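Local atomic coordinates of inactivation-no-after-potential D protein (Drosophila melanogaster, PDB entry 2QKU), a protein that probably serves as a scaffold of Drosophila photoreceptors whose PDZ domains bind short peptide segments of phototransduction proteins and gather them into signalling complexes. Residues V6-K11 and V77-T82; G13-L18 and L69-N74. All blocks are in the same frame, centred on the assembly; numbering follows the deposited sequence.

Contact 1 of 2, residues V6-K11 and V77-T82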
loop_
_atom_site.group_PDB
_atom_site.type_symbol
_atom_site.label_atom_id
_atom_site.label_comp_id
_atom_site.label_asym_id
_atom_site.label_seq_id
_atom_site.Cartn_x
_atom_site.Cartn_y
_atom_site.Cartn_z
ATOM N N VAL A 6 -0.549 -6.439 -5.442
ATOM C CA VAL A 6 0.317 -6.951 -4.400
ATOM C C VAL A 6 -0.585 -7.671 -3.405
ATOM O O VAL A 6 -1.573 -7.111 -2.922
ATOM C CB VAL A 6 1.082 -5.826 -3.681
ATOM C CG1 VAL A 6 1.952 -6.418 -2.587
ATOM C CG2 VAL A 6 1.940 -5.062 -4.680
ATOM N N ASP A 7 -0.252 -8.926 -3.129
ATOM C CA ASP A 7 -1.019 -9.745 -2.205
ATOM C C ASP A 7 -0.039 -10.404 -1.258
ATOM O O ASP A 7 0.957 -10.980 -1.691
ATOM C CB ASP A 7 -1.795 -10.818 -2.969
ATOM C CG ASP A 7 -2.848 -10.231 -3.888
ATOM O OD1 ASP A 7 -3.887 -9.763 -3.378
ATOM O OD2 ASP A 7 -2.635 -10.231 -5.119
ATOM N N LEU A 8 -0.319 -10.318 0.035
ATOM C CA LEU A 8 0.560 -10.909 1.022
ATOM C C LEU A 8 -0.205 -11.273 2.281
ATOM O O LEU A 8 -1.308 -10.778 2.518
ATOM C CB LEU A 8 1.689 -9.929 1.361
ATOM C CG LEU A 8 1.300 -8.583 1.983
ATOM C CD1 LEU A 8 1.042 -8.749 3.479
ATOM C CD2 LEU A 8 2.431 -7.584 1.762
HETATM N N MSE A 9 0.390 -12.148 3.080
HETATM C CA MSE A 9 -0.205 -12.577 4.328
HETATM C C MSE A 9 0.511 -11.804 5.416
HETATM O O MSE A 9 1.710 -11.977 5.617
HETATM C CB MSE A 9 0.018 -14.074 4.525
HETATM C CG MSE A 9 -0.470 -14.620 5.861
HETATM SE SE MSE A 9 -2.370 -14.381 6.124
HETATM C CE MSE A 9 -2.981 -14.759 4.310
ATOM N N LYS A 10 -0.205 -10.934 6.114
ATOM C CA LYS A 10 0.445 -10.173 7.164
ATOM C C LYS A 10 0.644 -11.030 8.404
ATOM O O LYS A 10 -0.238 -11.802 8.790
ATOM C CB LYS A 10 -0.359 -8.930 7.541
ATOM C CG LYS A 10 0.393 -8.076 8.547
ATOM C CD LYS A 10 -0.364 -6.850 8.991
ATOM C CE LYS A 10 0.498 -6.052 9.954
ATOM N NZ LYS A 10 1.043 -6.924 11.041
ATOM N N LYS A 11 1.812 -10.889 9.021
ATOM C CA LYS A 11 2.127 -11.639 10.220
ATOM C C LYS A 11 2.029 -10.752 11.453
ATOM O O LYS A 11 2.443 -9.587 11.435
ATOM C CB LYS A 11 3.533 -12.235 10.120
ATOM C CG LYS A 11 3.677 -13.265 9.006
ATOM C CD LYS A 11 4.972 -14.055 9.140
ATOM C CE LYS A 11 5.043 -15.186 8.113
ATOM N NZ LYS A 11 6.229 -16.072 8.321
ATOM N N VAL A 77 -3.739 -9.428 2.864
ATOM C CA VAL A 77 -3.710 -8.033 2.447
ATOM C C VAL A 77 -3.631 -7.972 0.920
ATOM O O VAL A 77 -2.867 -8.710 0.297
ATOM C CB VAL A 77 -2.488 -7.288 3.045
ATOM C CG1 VAL A 77 -2.534 -5.820 2.653
ATOM C CG2 VAL A 77 -2.471 -7.434 4.562
ATOM N N SER A 78 -4.431 -7.098 0.324
ATOM C CA SER A 78 -4.444 -6.951 -1.123
ATOM C C SER A 78 -4.426 -5.481 -1.518
ATOM O O SER A 78 -5.205 -4.682 -0.993
ATOM C CB SER A 78 -5.691 -7.616 -1.702
ATOM O OG SER A 78 -5.742 -7.435 -3.104
HETATM N N MSE A 79 -3.541 -5.130 -2.447
HETATM C CA MSE A 79 -3.420 -3.749 -2.909
HETATM C C MSE A 79 -3.379 -3.662 -4.427
HETATM O O MSE A 79 -2.816 -4.535 -5.085
HETATM C CB MSE A 79 -2.123 -3.117 -2.394
HETATM C CG MSE A 79 -1.902 -3.167 -0.894
HETATM SE SE MSE A 79 -0.118 -2.540 -0.437
HETATM C CE MSE A 79 0.656 -4.206 0.157
ATOM N N GLU A 80 -3.982 -2.610 -4.973
ATOM C CA GLU A 80 -3.932 -2.349 -6.407
ATOM C C GLU A 80 -2.995 -1.150 -6.485
ATOM O O GLU A 80 -3.242 -0.125 -5.853
ATOM C CB GLU A 80 -5.305 -1.992 -6.964
ATOM C CG GLU A 80 -6.113 -3.204 -7.388
ATOM C CD GLU A 80 -7.344 -2.823 -8.182
ATOM O OE1 GLU A 80 -7.196 -2.111 -9.199
ATOM O OE2 GLU A 80 -8.457 -3.233 -7.792
ATOM N N VAL A 81 -1.925 -1.277 -7.261
ATOM C CA VAL A 81 -0.922 -0.226 -7.355
ATOM C C VAL A 81 -0.666 0.338 -8.750
ATOM O O VAL A 81 -0.760 -0.374 -9.752
ATOM C CB VAL A 81 0.418 -0.760 -6.789
ATOM C CG1 VAL A 81 1.479 0.318 -6.807
ATOM C CG2 VAL A 81 0.203 -1.282 -5.381
ATOM N N THR A 82 -0.338 1.629 -8.800
ATOM C CA THR A 82 -0.004 2.308 -10.054
ATOM C C THR A 82 1.386 2.918 -9.903
ATOM O O THR A 82 1.651 3.625 -8.930
ATOM C CB THR A 82 -0.976 3.458 -10.381
ATOM O OG1 THR A 82 -2.307 2.950 -10.503
ATOM C CG2 THR A 82 -0.585 4.113 -11.691
#
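Val6 and Met79 face each other across two antiparallel strands and exchange both of their backbone bonds: Val6 N reaches Met79 O at 3.0 Å, and Met79 N reaches Val6 O at 2.8 Å. Two residues farther along strand 2-9 and two back along strand 76-83, Leu8 and Val77 repeat the exchange, with Leu8 N to Val77 O at 3.0 Å and Val77 N to Leu8 O at 2.8 Å. Asp7 and Ser78 form the non-hydrogen-bonded pair between them and turn to the other face of the sheet, where Ser78 OG donates to Asp7 OD1 (3.0 Å), arriving on the syn side of the carboxylate but 25° out of its plane.

Met79, present as selenomethionine, bends at its last torsion (chi3 -111°), and its CE lies 3.8 Å from Val6 CG1 and 4.1 Å from Leu8 CD2. Leu8 and Val77 run alongside each other, with Leu8 CD1 3.8 Å from Val77 CB.

Farther out, Ile40 of helix 38-43 touches Leu8, while Ile50 and Phe53 of strand 49-53 back Met79. Lys10 NZ finds the carbonyls of Lys11 and Lys14. The pairing joins the first and last strands of the PDZ fold, bringing the two ends of the domain's chain together. Its chemistry is two-sided: the face of Val6, Leu8, Val77 and Met79 is packed with apolar groups, whereas on that of Asp7 and Ser78 one polar side-chain bond links the two segments.

Contact 2 of 2, residues G13-L18 and L69-N74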
loop_
_atom_site.group_PDB
_atom_site.type_symbol
_atom_site.label_atom_id
_atom_site.label_comp_id
_atom_site.label_asym_id
_atom_site.label_seq_id
_atom_site.Cartn_x
_atom_site.Cartn_y
_atom_site.Cartn_z
ATOM N N GLY A 13 2.779 -8.860 14.671
ATOM C CA GLY A 13 4.049 -8.340 15.147
ATOM C C GLY A 13 4.973 -7.759 14.089
ATOM O O GLY A 13 5.959 -7.097 14.426
ATOM N N LYS A 14 4.674 -8.007 12.819
ATOM C CA LYS A 14 5.497 -7.480 11.741
ATOM C C LYS A 14 4.701 -6.500 10.882
ATOM O O LYS A 14 3.813 -6.901 10.128
ATOM C CB LYS A 14 6.016 -8.614 10.860
ATOM C CG LYS A 14 7.090 -8.163 9.879
ATOM C CD LYS A 14 7.311 -9.178 8.765
ATOM C CE LYS A 14 7.807 -10.510 9.288
ATOM N NZ LYS A 14 8.024 -11.470 8.164
ATOM N N GLU A 15 5.030 -5.217 10.994
ATOM C CA GLU A 15 4.347 -4.179 10.226
ATOM C C GLU A 15 4.715 -4.276 8.749
ATOM O O GLU A 15 5.781 -4.783 8.402
ATOM C CB GLU A 15 4.748 -2.791 10.727
ATOM C CG GLU A 15 4.846 -2.657 12.231
ATOM C CD GLU A 15 5.201 -1.241 12.652
ATOM O OE1 GLU A 15 6.166 -0.678 12.094
ATOM O OE2 GLU A 15 4.521 -0.692 13.541
ATOM N N LEU A 16 3.832 -3.786 7.886
ATOM C CA LEU A 16 4.094 -3.801 6.453
ATOM C C LEU A 16 5.336 -2.948 6.168
ATOM O O LEU A 16 6.068 -3.198 5.207
ATOM C CB LEU A 16 2.881 -3.259 5.687
ATOM C CG LEU A 16 1.580 -4.030 5.956
ATOM C CD1 LEU A 16 0.438 -3.468 5.125
ATOM C CD2 LEU A 16 1.792 -5.496 5.634
ATOM N N GLY A 17 5.561 -1.940 7.010
ATOM C CA GLY A 17 6.722 -1.079 6.861
ATOM C C GLY A 17 6.615 0.001 5.801
ATOM O O GLY A 17 7.635 0.512 5.328
ATOM N N LEU A 18 5.387 0.360 5.435
ATOM C CA LEU A 18 5.153 1.379 4.415
ATOM C C LEU A 18 4.721 2.709 5.018
ATOM O O LEU A 18 3.816 2.751 5.849
ATOM C CB LEU A 18 4.059 0.911 3.447
ATOM C CG LEU A 18 4.279 -0.424 2.729
ATOM C CD1 LEU A 18 2.992 -0.887 2.055
ATOM C CD2 LEU A 18 5.400 -0.256 1.724
ATOM N N LEU A 69 -7.238 2.441 7.403
ATOM C CA LEU A 69 -7.504 1.149 6.769
ATOM C C LEU A 69 -6.206 0.369 6.656
ATOM O O LEU A 69 -6.169 -0.847 6.871
ATOM C CB LEU A 69 -8.096 1.336 5.374
ATOM C CG LEU A 69 -9.537 1.830 5.295
ATOM C CD1 LEU A 69 -9.865 2.180 3.845
ATOM C CD2 LEU A 69 -10.475 0.759 5.832
ATOM N N PHE A 70 -5.140 1.082 6.316
ATOM C CA PHE A 70 -3.842 0.459 6.167
ATOM C C PHE A 70 -3.388 -0.123 7.490
ATOM O O PHE A 70 -2.945 -1.268 7.563
ATOM C CB PHE A 70 -2.818 1.486 5.707
ATOM C CG PHE A 70 -2.026 1.050 4.529
ATOM C CD1 PHE A 70 -2.411 1.422 3.244
ATOM C CD2 PHE A 70 -0.900 0.252 4.694
ATOM C CE1 PHE A 70 -1.681 1.008 2.133
ATOM C CE2 PHE A 70 -0.161 -0.171 3.596
ATOM C CZ PHE A 70 -0.552 0.207 2.309
ATOM N N LYS A 71 -3.492 0.682 8.538
ATOM C CA LYS A 71 -3.082 0.253 9.863
ATOM C C LYS A 71 -3.955 -0.871 10.398
ATOM O O LYS A 71 -3.516 -1.662 11.241
ATOM C CB LYS A 71 -3.103 1.444 10.821
ATOM C CG LYS A 71 -1.712 1.911 11.229
ATOM C CD LYS A 71 -0.765 1.982 10.030
ATOM C CE LYS A 71 0.624 2.410 10.461
ATOM N NZ LYS A 71 1.196 1.527 11.524
ATOM N N GLY A 72 -5.186 -0.949 9.904
ATOM C CA GLY A 72 -6.084 -1.991 10.362
ATOM C C GLY A 72 -5.801 -3.333 9.721
ATOM O O GLY A 72 -6.377 -4.347 10.115
ATOM N N ALA A 73 -4.910 -3.338 8.735
ATOM C CA ALA A 73 -4.534 -4.554 8.010
ATOM C C ALA A 73 -4.303 -5.754 8.920
ATOM O O ALA A 73 -3.546 -5.681 9.891
ATOM C CB ALA A 73 -3.286 -4.298 7.183
ATOM N N ASN A 74 -4.946 -6.864 8.583
ATOM C CA ASN A 74 -4.823 -8.081 9.365
ATOM C C ASN A 74 -5.136 -9.296 8.494
ATOM O O ASN A 74 -6.167 -9.345 7.818
ATOM C CB ASN A 74 -5.776 -8.016 10.557
ATOM C CG ASN A 74 -5.588 -9.164 11.508
ATOM O OD1 ASN A 74 -6.063 -10.272 11.261
ATOM N ND2 ASN A 74 -4.879 -8.915 12.606
#
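The ring of Phe70 meets two leucines of the opposite loop by its CE2 side. Leu18 CD1 comes to the ring edge, close to the ring plane, 3.6 Å from Phe70 CE2, and the two side chains cross at about a right angle. Leu16 CD1 approaches the same Phe70 CE2 more obliquely, at 3.7 Å. Stacking with the ring of Phe53, on strand 49-53, gives the phenyl group a second aromatic neighbour.

With CG anti to the carbonyl carbon (chi1 -58°) and beside the backbone N, Leu16 points at the helix, and its CD1 also lies 4.3 Å from Ala73 CB. Near the surface, Glu15 OE2 and Lys71 NZ stand 4.5 Å apart, too far for a salt bridge, though their opposite charges probably attract weakly. Elsewhere the loop is held by Gln36, whose NE2 bonds to Glu15 O, and by a backbone bond between Gly17 and Ile33.

Replacing Phe70 with an alanine is likely to open a gap between the loop and the helix, leaving both leucine methyls and the Phe53 ring without their shared partner.

Glu15-Leu16-Gly17-Leu18 corresponds to the GLGF carboxylate-binding loop of PDZ domains. Its approach to the end of helix 63-71 is characteristic of the peptide groove, where such hydrophobic residues probably line the pocket for a ligand's terminal side chain.

In the fold
Both contacts belong to one PDZ domain, yet they illustrate different ways of joining it. Contact 1 is buried and regular, its strands held chiefly through backbone pairing. Contact 2 is only partly buried and joins an irregular loop to a helix end by side-chain packing alone, with Glu15 and Lys71 near the solvent-exposed side. They share no strand or helix but meet directly: Met79 SE lies 3.9 Å from Phe70 CZ, and Leu8 CD1 is 4.0 Å from Leu16 CD2, so the hydrocarbon face of the sheet passes into the packing under the groove. Helix 63-71 leads directly in the chain to strand 76-83, tying residues 69-74 to the sheet.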